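Local coordinates for ethyl acetate hydrolase (Pseudomonas veronii, PDB 5EFZ), which hydrolyses ethyl acetate to ethanol and acetate, and takes part in the breakdown of short-chain methyl ketones such as 2-butanone, at residues Ala173-Ala178 / Asp332-Leu337; Gly150-Gln155 / Ala270-Arg275. One frame throughout, in Å; residues are numbered along the deposited sequence.

Interaction 1 of 2, residues Ala173-Ala178 / Asp332-Leu337; sequences AIAGTA and DGHLGL. With ACT (acetate ion), chain O.
A backbone carbonyl, not a side chain, meets the inferred active-site histidine: A175 O lies at the edge of the H334 ring, near its plane and 3.7 Å from CE1. No hydrogen bond joins the two segments, so apolar contact does the rest. L337 reaches in along two branches. Its CD1 lies 3.9 Å above the plane of the H334 ring, toward the rim, and 4.2 Å from A175 CB, while CD2 meets I174 CG2 at 3.8 Å. H334 holds CG anti to its own nitrogen (chi1 -169°), which carries the ring across to A175 and lets NE2 donate to the acetate O at 2.7 Å. The other ring nitrogen, ND1, bonds D305 OD2. H334 thus stands between D305 and the inferred nucleophile S151, consistent with the Ser-His-Asp catalytic triad of the alpha/beta hydrolases. Putting an alanine at H334 would probably leave D305 without its imidazole mate, the acetate without one of its donors and L337 CD1 without a ring to cover. The contact brings the end of strand 170-174, which runs between strands 146-150 and 296-300, against the loop carrying H334, before helix 342-356; behind it, A173 packs on helix 152-163.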
# COMPACT_ATOMS: atom_id res chain seq x y z
N ALA A 173 13.97 15.85 -9.95
CA ALA A 173 13.76 14.65 -9.12
C ALA A 173 12.32 14.22 -9.22
O ALA A 173 11.44 14.83 -8.61
CB ALA A 173 14.14 14.91 -7.68
N ILE A 174 12.08 13.19 -10.04
CA ILE A 174 10.72 12.71 -10.28
C ILE A 174 10.39 11.52 -9.38
O ILE A 174 11.13 10.53 -9.37
CB ILE A 174 10.54 12.28 -11.72
CG1 ILE A 174 10.98 13.39 -12.71
CG2 ILE A 174 9.08 11.89 -11.96
CD1 ILE A 174 11.25 12.85 -14.11
N ALA A 175 9.31 11.65 -8.61
CA ALA A 175 8.79 10.55 -7.82
C ALA A 175 9.88 9.87 -6.96
O ALA A 175 10.03 8.64 -6.96
CB ALA A 175 8.10 9.54 -8.75
N GLY A 176 10.60 10.66 -6.18
CA GLY A 176 11.57 10.07 -5.26
C GLY A 176 12.02 11.10 -4.23
O GLY A 176 11.77 12.31 -4.38
N THR A 177 12.69 10.63 -3.18
CA THR A 177 13.11 11.54 -2.10
C THR A 177 14.62 11.54 -1.91
O THR A 177 15.35 10.64 -2.40
CB THR A 177 12.47 11.16 -0.76
OG1 THR A 177 12.72 9.78 -0.52
CG2 THR A 177 10.94 11.37 -0.78
N ALA A 178 15.09 12.53 -1.18
CA ALA A 178 16.50 12.69 -0.91
C ALA A 178 16.94 11.88 0.31
O ALA A 178 18.10 11.52 0.42
CB ALA A 178 16.83 14.19 -0.71
N ASP A 332 -2.08 7.21 -12.18
CA ASP A 332 -1.32 5.96 -12.38
C ASP A 332 -0.31 5.78 -11.24
O ASP A 332 0.24 4.71 -11.07
CB ASP A 332 -0.57 5.93 -13.73
CG ASP A 332 -1.51 5.73 -14.92
OD1 ASP A 332 -2.73 6.04 -14.81
OD2 ASP A 332 -1.04 5.30 -15.99
N GLY A 333 -0.08 6.83 -10.46
CA GLY A 333 0.75 6.65 -9.27
C GLY A 333 2.20 6.36 -9.66
O GLY A 333 2.68 6.73 -10.74
N HIS A 334 2.88 5.64 -8.77
CA HIS A 334 4.31 5.49 -8.95
C HIS A 334 4.72 4.93 -10.32
O HIS A 334 5.65 5.44 -10.99
CB HIS A 334 4.86 4.59 -7.85
CG HIS A 334 6.36 4.60 -7.80
ND1 HIS A 334 7.07 5.66 -7.27
CD2 HIS A 334 7.27 3.70 -8.25
CE1 HIS A 334 8.37 5.39 -7.36
NE2 HIS A 334 8.52 4.21 -7.96
N LEU A 335 4.03 3.87 -10.75
CA LEU A 335 4.45 3.20 -11.98
C LEU A 335 3.95 3.91 -13.24
O LEU A 335 4.17 3.43 -14.36
CB LEU A 335 4.00 1.73 -11.98
CG LEU A 335 4.78 0.91 -10.95
CD1 LEU A 335 4.26 -0.53 -10.87
CD2 LEU A 335 6.29 0.95 -11.25
N GLY A 336 3.34 5.09 -13.07
CA GLY A 336 3.22 6.04 -14.18
C GLY A 336 4.61 6.36 -14.73
O GLY A 336 4.73 6.85 -15.85
N LEU A 337 5.67 6.05 -13.99
CA LEU A 337 7.03 6.21 -14.53
C LEU A 337 7.25 5.33 -15.75
O LEU A 337 8.11 5.62 -16.58
CB LEU A 337 8.09 5.88 -13.47
CG LEU A 337 8.28 6.90 -12.34
CD1 LEU A 337 9.17 6.29 -11.25
CD2 LEU A 337 8.88 8.21 -12.87
C ACT O . 11.64 2.54 -8.89
O ACT O . 10.79 2.82 -7.99
OXT ACT O . 12.85 2.92 -8.69
CH3 ACT O . 11.21 1.84 -10.13

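Interaction 2 of 2, residues Gly150-Gln155 / Ala270-Arg275; sequences GSMGAQ and AWKWQR. With ACT (acetate ion), chain O.
Q155 and W273 supply the one hydrogen bond between residues 150-155 and 270-275. NE2 of Q155 donates to W273 O at 3.0 Å, with an N-H...O angle of 174°; the oxygen lies in the plane of the amide, and the donor meets it in the carbonyl plane, on a lone pair. The same NE2 sits at the edge of the indole near CD1, the amide and ring planes being 84° apart. Q155 OE1, by contrast, is buried with no polar partner in the model and rests 3.6 Å from W273 CA.

Apolar and sulfur contacts centre on M152, whose chain crosses that of W273 at about a right angle. Its bend at chi3 (76°) places the methyl in the angle between two residues: CE is 3.5 Å from W273 N and 3.7 Å from K272 CD. SD touches W273 CB at 3.6 Å and makes an oblique Met-aromatic contact with the five-membered ring. The polar ends of both partners are anchored outside, W273 NE1 on D184 and K272 NZ in a salt bridge with D127.

A third group of bonds grips the acetate, probably from the crystallisation liquor. S151 OG approaches the acetate O at a very short 2.5 Å, and M152 N points almost straight at OXT from 3.2 Å; Y68 N also donates to the ion. This pair of backbone donors is consistent with an oxyanion hole. S151 and G153 belong to a GxSxG sequence that fits the nucleophile elbow of the alpha/beta hydrolases: S151, the inferred nucleophile, takes a strained positive-phi turn between strand 146-150 and helix 152-163, and at G153 a side chain would clash with G150 N.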
# COMPACT_ATOMS: atom_id res chain seq x y z
N GLY A 150 13.83 9.13 -12.12
CA GLY A 150 12.63 8.85 -11.36
C GLY A 150 12.90 7.77 -10.33
O GLY A 150 13.67 6.84 -10.59
N SER A 151 12.27 7.93 -9.18
CA SER A 151 12.36 7.02 -8.03
C SER A 151 13.82 6.78 -7.61
O SER A 151 14.44 7.71 -7.11
CB SER A 151 11.65 5.71 -8.32
OG SER A 151 11.46 5.02 -7.09
N MET A 152 14.38 5.56 -7.74
CA MET A 152 15.82 5.41 -7.45
C MET A 152 16.68 6.33 -8.32
O MET A 152 17.77 6.75 -7.91
CB MET A 152 16.30 3.97 -7.67
CG MET A 152 15.76 3.02 -6.64
SD MET A 152 16.62 1.43 -6.73
CE MET A 152 18.16 1.88 -5.93
N GLY A 153 16.19 6.63 -9.52
CA GLY A 153 16.82 7.62 -10.39
C GLY A 153 16.81 9.02 -9.76
O GLY A 153 17.75 9.79 -9.93
N ALA A 154 15.73 9.35 -9.05
CA ALA A 154 15.60 10.59 -8.29
C ALA A 154 16.53 10.58 -7.07
O ALA A 154 17.14 11.60 -6.70
CB ALA A 154 14.13 10.82 -7.84
N GLN A 155 16.63 9.43 -6.40
CA GLN A 155 17.59 9.33 -5.31
C GLN A 155 19.01 9.66 -5.77
O GLN A 155 19.72 10.40 -5.09
CB GLN A 155 17.59 7.92 -4.74
CG GLN A 155 16.29 7.54 -4.00
CD GLN A 155 16.40 6.14 -3.40
OE1 GLN A 155 16.77 5.20 -4.10
NE2 GLN A 155 16.15 6.02 -2.09
N ALA A 270 17.25 -3.18 -4.22
CA ALA A 270 16.39 -2.95 -3.07
C ALA A 270 17.16 -2.47 -1.82
O ALA A 270 16.71 -1.54 -1.12
CB ALA A 270 15.58 -4.26 -2.74
N TRP A 271 18.29 -3.10 -1.51
CA TRP A 271 19.10 -2.70 -0.34
C TRP A 271 19.53 -1.24 -0.51
O TRP A 271 19.54 -0.44 0.44
CB TRP A 271 20.34 -3.61 -0.19
CG TRP A 271 21.15 -3.41 1.09
CD1 TRP A 271 21.06 -4.15 2.25
CD2 TRP A 271 22.18 -2.44 1.30
NE1 TRP A 271 21.98 -3.68 3.17
CE2 TRP A 271 22.67 -2.64 2.61
CE3 TRP A 271 22.75 -1.43 0.51
CZ2 TRP A 271 23.68 -1.85 3.15
CZ3 TRP A 271 23.75 -0.63 1.05
CH2 TRP A 271 24.21 -0.85 2.35
N LYS A 272 19.91 -0.93 -1.73
CA LYS A 272 20.42 0.39 -2.07
C LYS A 272 19.30 1.43 -1.89
O LYS A 272 19.48 2.49 -1.28
CB LYS A 272 20.94 0.41 -3.51
CG LYS A 272 21.56 1.74 -3.93
CD LYS A 272 21.82 1.76 -5.46
CE LYS A 272 22.61 0.55 -5.96
NZ LYS A 272 22.91 0.81 -7.43
N TRP A 273 18.16 1.12 -2.50
CA TRP A 273 16.97 1.96 -2.44
C TRP A 273 16.60 2.26 -0.98
O TRP A 273 16.32 3.41 -0.62
CB TRP A 273 15.84 1.23 -3.19
CG TRP A 273 14.40 1.72 -3.05
CD1 TRP A 273 13.93 2.92 -2.57
CD2 TRP A 273 13.24 0.94 -3.41
NE1 TRP A 273 12.53 2.92 -2.61
CE2 TRP A 273 12.10 1.72 -3.12
CE3 TRP A 273 13.08 -0.34 -3.93
CZ2 TRP A 273 10.79 1.25 -3.35
CZ3 TRP A 273 11.77 -0.82 -4.15
CH2 TRP A 273 10.66 -0.02 -3.86
N GLN A 274 16.59 1.22 -0.14
CA GLN A 274 16.24 1.41 1.28
C GLN A 274 17.07 2.47 2.00
O GLN A 274 16.61 3.07 2.98
CB GLN A 274 16.43 0.09 2.04
CG GLN A 274 15.32 -0.91 1.81
CD GLN A 274 15.52 -2.16 2.66
OE1 GLN A 274 16.62 -2.74 2.68
NE2 GLN A 274 14.46 -2.58 3.37
N ARG A 275 18.30 2.65 1.55
CA ARG A 275 19.27 3.45 2.31
C ARG A 275 19.66 4.77 1.67
O ARG A 275 20.53 5.46 2.19
CB ARG A 275 20.52 2.60 2.56
CG ARG A 275 20.29 1.60 3.71
CD ARG A 275 21.19 0.39 3.62
NE ARG A 275 20.79 -0.59 4.65
CZ ARG A 275 19.81 -1.48 4.47
NH1 ARG A 275 19.16 -1.56 3.32
NH2 ARG A 275 19.49 -2.30 5.46
C ACT O . 11.64 2.54 -8.89
O ACT O . 10.79 2.82 -7.99
OXT ACT O . 12.85 2.92 -8.69
CH3 ACT O . 11.21 1.84 -10.13

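In the fold
The centres of interactions 1 and 2 lie 11 Å apart, and their segments alternate along the chain: 150-155, 173-178, 270-275, 332-337. The first two lie at the C-terminal ends of adjacent parallel strands, 146-150 and 170-174, and helix 152-163 runs between them in sequence. A probable hydrogen bond from S151 N to I174 O (2.8 Å) ties the two contacts together, and H334 CE1 comes within 3.1 Å of S151 OG. Both touch one acetate, interaction 1 from residues 332-337 and interaction 2 from the elbow. Distant parts of the sequence thus converge on the inferred active site of the alpha/beta hydrolase fold, S151 from one contact and H334 from the other, with W273 of helix 263-274 at its border.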